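Local coordinates for Lmo2445 protein (Listeria monocytogenes EGD-e, PDB 5HZL), which is of unknown function but is a secreted, calcium-binding internalin-like protein whose leucine-rich repeats may serve in recognition of a binding partner, at residues A[18-23]-A[44-49]. Residues are numbered along the deposited sequence; the frame is centred on the assembly and turned at random.
With CA (calcium ion), chain C.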
ATOM      1  N   ALA A  18      -9.143  12.633  33.988  1.00 52.45           N
ATOM      2  CA  ALA A  18      -7.955  13.458  33.781  1.00 51.58           C
ATOM      3  C   ALA A  18      -8.199  14.472  32.679  1.00 47.01           C
ATOM      4  O   ALA A  18      -9.107  14.278  31.867  1.00 45.60           O
ATOM      5  CB  ALA A  18      -6.766  12.583  33.416  1.00 52.55           C
ATOM      6  N   PRO A  19      -7.399  15.559  32.645  1.00 46.01           N
ATOM      7  CA  PRO A  19      -7.573  16.533  31.550  1.00 43.95           C
ATOM      8  C   PRO A  19      -7.208  15.909  30.200  1.00 42.22           C
ATOM      9  O   PRO A  19      -6.360  15.002  30.130  1.00 43.02           O
ATOM     10  CB  PRO A  19      -6.595  17.677  31.893  1.00 44.06           C
ATOM     11  CG  PRO A  19      -6.163  17.445  33.292  1.00 46.52           C
ATOM     12  CD  PRO A  19      -6.340  15.974  33.582  1.00 47.85           C
ATOM     13  N   ILE A  20      -7.832  16.402  29.139  1.00 40.89           N
ATOM     14  CA  ILE A  20      -7.568  15.877  27.800  1.00 38.39           C
ATOM     15  C   ILE A  20      -6.088  15.999  27.441  1.00 38.45           C
ATOM     16  O   ILE A  20      -5.517  15.037  26.924  1.00 40.24           O
ATOM     17  CB  ILE A  20      -8.453  16.556  26.748  1.00 37.27           C
ATOM     18  CG1 ILE A  20      -9.932  16.333  27.094  1.00 38.00           C
ATOM     19  CG2 ILE A  20      -8.161  15.978  25.373  1.00 37.12           C
ATOM     20  CD1 ILE A  20     -10.909  17.126  26.260  1.00 38.29           C
ATOM     21  N   ILE A  21      -5.467  17.144  27.749  1.00 37.86           N
ATOM     22  CA  ILE A  21      -4.038  17.380  27.445  1.00 38.70           C
ATOM     23  C   ILE A  21      -3.094  16.422  28.199  1.00 41.78           C
ATOM     24  O   ILE A  21      -1.956  16.181  27.761  1.00 41.18           O
ATOM     25  CB  ILE A  21      -3.619  18.871  27.669  1.00 39.10           C
ATOM     26  CG1 ILE A  21      -2.321  19.236  26.928  1.00 39.67           C
ATOM     27  CG2 ILE A  21      -3.522  19.211  29.149  1.00 40.20           C
ATOM     28  CD1 ILE A  21      -2.364  18.980  25.435  1.00 38.57           C
ATOM     29  N   GLU A  22      -3.544  15.892  29.340  1.00 45.59           N
ATOM     30  CA  GLU A  22      -2.712  14.925  30.072  1.00 49.39           C
ATOM     31  C   GLU A  22      -2.884  13.547  29.449  1.00 47.67           C
ATOM     32  O   GLU A  22      -1.936  12.782  29.358  1.00 48.25           O
ATOM     33  CB  GLU A  22      -3.008  14.881  31.564  1.00 54.06           C
ATOM     34  CG  GLU A  22      -2.614  16.149  32.319  1.00 57.57           C
ATOM     35  CD  GLU A  22      -2.656  15.975  33.839  1.00 62.08           C
ATOM     36  OE1 GLU A  22      -3.062  14.881  34.328  1.00 62.65           O
ATOM     37  OE2 GLU A  22      -2.270  16.938  34.544  1.00 64.21           O
ATOM     38  N   ALA A  23      -4.100  13.244  29.010  1.00 45.69           N
ATOM     39  CA  ALA A  23      -4.374  11.952  28.380  1.00 45.88           C
ATOM     40  C   ALA A  23      -3.717  11.845  26.999  1.00 43.91           C
ATOM     41  O   ALA A  23      -3.131  10.815  26.654  1.00 44.40           O
ATOM     42  CB  ALA A  23      -5.881  11.720  28.263  1.00 44.78           C
ATOM     43  N   ASP A  44      -9.983  20.622  30.007  1.00 38.96           N
ATOM     44  CA  ASP A  44     -11.199  20.079  30.577  1.00 40.31           C
ATOM     45  C   ASP A  44     -10.997  18.603  30.857  1.00 42.10           C
ATOM     46  O   ASP A  44     -10.298  17.906  30.134  1.00 43.08           O
ATOM     47  CB  ASP A  44     -12.409  20.319  29.655  1.00 39.90           C
ATOM     48  CG  ASP A  44     -12.790  21.810  29.530  1.00 40.19           C
ATOM     49  OD1 ASP A  44     -12.413  22.650  30.369  1.00 40.09           O
ATOM     50  OD2 ASP A  44     -13.519  22.171  28.590  1.00 41.04           O
ATOM     51  N   THR A  45     -11.621  18.139  31.924  1.00 45.81           N
ATOM     52  CA  THR A  45     -11.517  16.762  32.346  1.00 48.17           C
ATOM     53  C   THR A  45     -12.504  15.870  31.614  1.00 49.55           C
ATOM     54  O   THR A  45     -13.656  16.249  31.394  1.00 50.37           O
ATOM     55  CB  THR A  45     -11.755  16.678  33.863  1.00 50.46           C
ATOM     56  OG1 THR A  45     -10.745  17.442  34.523  1.00 51.28           O
ATOM     57  CG2 THR A  45     -11.684  15.258  34.374  1.00 52.53           C
ATOM     58  N   ILE A  46     -12.028  14.685  31.237  1.00 50.45           N
ATOM     59  CA  ILE A  46     -12.842  13.678  30.570  1.00 51.40           C
ATOM     60  C   ILE A  46     -12.835  12.396  31.390  1.00 53.82           C
ATOM     61  O   ILE A  46     -11.871  12.101  32.118  1.00 55.23           O
ATOM     62  CB  ILE A  46     -12.379  13.368  29.135  1.00 50.58           C
ATOM     63  CG1 ILE A  46     -10.898  12.931  29.111  1.00 50.88           C
ATOM     64  CG2 ILE A  46     -12.621  14.592  28.270  1.00 49.92           C
ATOM     65  CD1 ILE A  46     -10.411  12.454  27.761  1.00 50.26           C
ATOM     66  N   THR A  47     -13.916  11.641  31.239  1.00 53.75           N
ATOM     67  CA  THR A  47     -14.113  10.394  31.941  1.00 55.43           C
ATOM     68  C   THR A  47     -14.090   9.279  30.942  1.00 53.30           C
ATOM     69  O   THR A  47     -14.138   9.532  29.742  1.00 51.36           O
ATOM     70  CB  THR A  47     -15.493  10.385  32.639  1.00 57.61           C
ATOM     71  OG1 THR A  47     -16.525  10.521  31.651  1.00 57.30           O
ATOM     72  CG2 THR A  47     -15.611  11.535  33.658  1.00 57.19           C
ATOM     73  N   GLN A  48     -14.027   8.041  31.433  1.00 54.63           N
ATOM     74  CA  GLN A  48     -14.060   6.887  30.546  1.00 54.23           C
ATOM     75  C   GLN A  48     -15.430   6.879  29.839  1.00 53.46           C
ATOM     76  O   GLN A  48     -15.519   6.446  28.695  1.00 52.35           O
ATOM     77  CB  GLN A  48     -13.779   5.575  31.289  1.00 56.76           C
ATOM     78  CG  GLN A  48     -13.791   4.336  30.391  1.00 56.96           C
ATOM     79  CD  GLN A  48     -12.746   4.367  29.287  1.00 55.08           C
ATOM     80  OE1 GLN A  48     -11.552   4.537  29.542  1.00 55.11           O
ATOM     81  NE2 GLN A  48     -13.191   4.169  28.051  1.00 54.28           N
ATOM     82  N   ALA A  49     -16.470   7.374  30.524  1.00 54.60           N
ATOM     83  CA  ALA A  49     -17.821   7.485  29.953  1.00 55.22           C
ATOM     84  C   ALA A  49     -17.854   8.458  28.767  1.00 55.14           C
ATOM     85  O   ALA A  49     -18.637   8.256  27.837  1.00 57.38           O
ATOM     86  CB  ALA A  49     -18.819   7.920  31.004  1.00 56.76           C
TER
HETATM   87 CA    CA C 402     -14.441  24.014  29.931  1.00 44.60          CA
HETATM   88  O   HOH W   1     -12.942  25.943  29.957  1.00 43.73           O
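A18 and I46 form the hydrogen-bonded pair of a minimal antiparallel ladder joining strand 18-19 to strand 45-46, with both side chains on the same face. I46 N donates to A18 O over 3.0 Å in a nearly straight bond (173°), whereas the return bond from A18 N to I46 O is weak. One step on, P19 and T45 make the non-hydrogen-bonded pair, and here P19 CA makes a CA-H...O contact with D44 O at 3.4 Å. That same carbonyl oxygen, D44 O, accepts a hydrogen bond from I20 N at 3.1 Å, the N-H...O angle being 150°, so backbone hydrogen bonding between the segments continues into the first residue of helix 20-23, for which P19 is the N-cap.

The closely packed part of the contact is apolar and buried. I20 and I46 cross at about a right angle, I20 CG1 approaching I46 CG2 to 3.4 Å while I20 CD1 reaches the same methyl. With CG1 of I20 anti to its carbonyl carbon (chi1 -59°), the ethyl arm extends past D44 O to I46; the side chain of I20 also packs on A30, I33 and A34 of helix 27-36.

Looser packing marks the other margin, where exposed T45 lays its CG2 beside the A18 backbone, 3.7 Å from A18 N. The D44 side chain leaves its backbone away from segment 18-23, and its OD1 and OD2 each bind a calcium ion at 2.5 Å; D40 and a water also bind this ion. The ladder joins the chain before and after helix 27-36 within the internalin N-terminal region, a family of the EF-hand clan. Through its carbonyl and its carboxylate, D44 couples the calcium site to the start of helix 20-23, so ion binding would probably restrain the chain there.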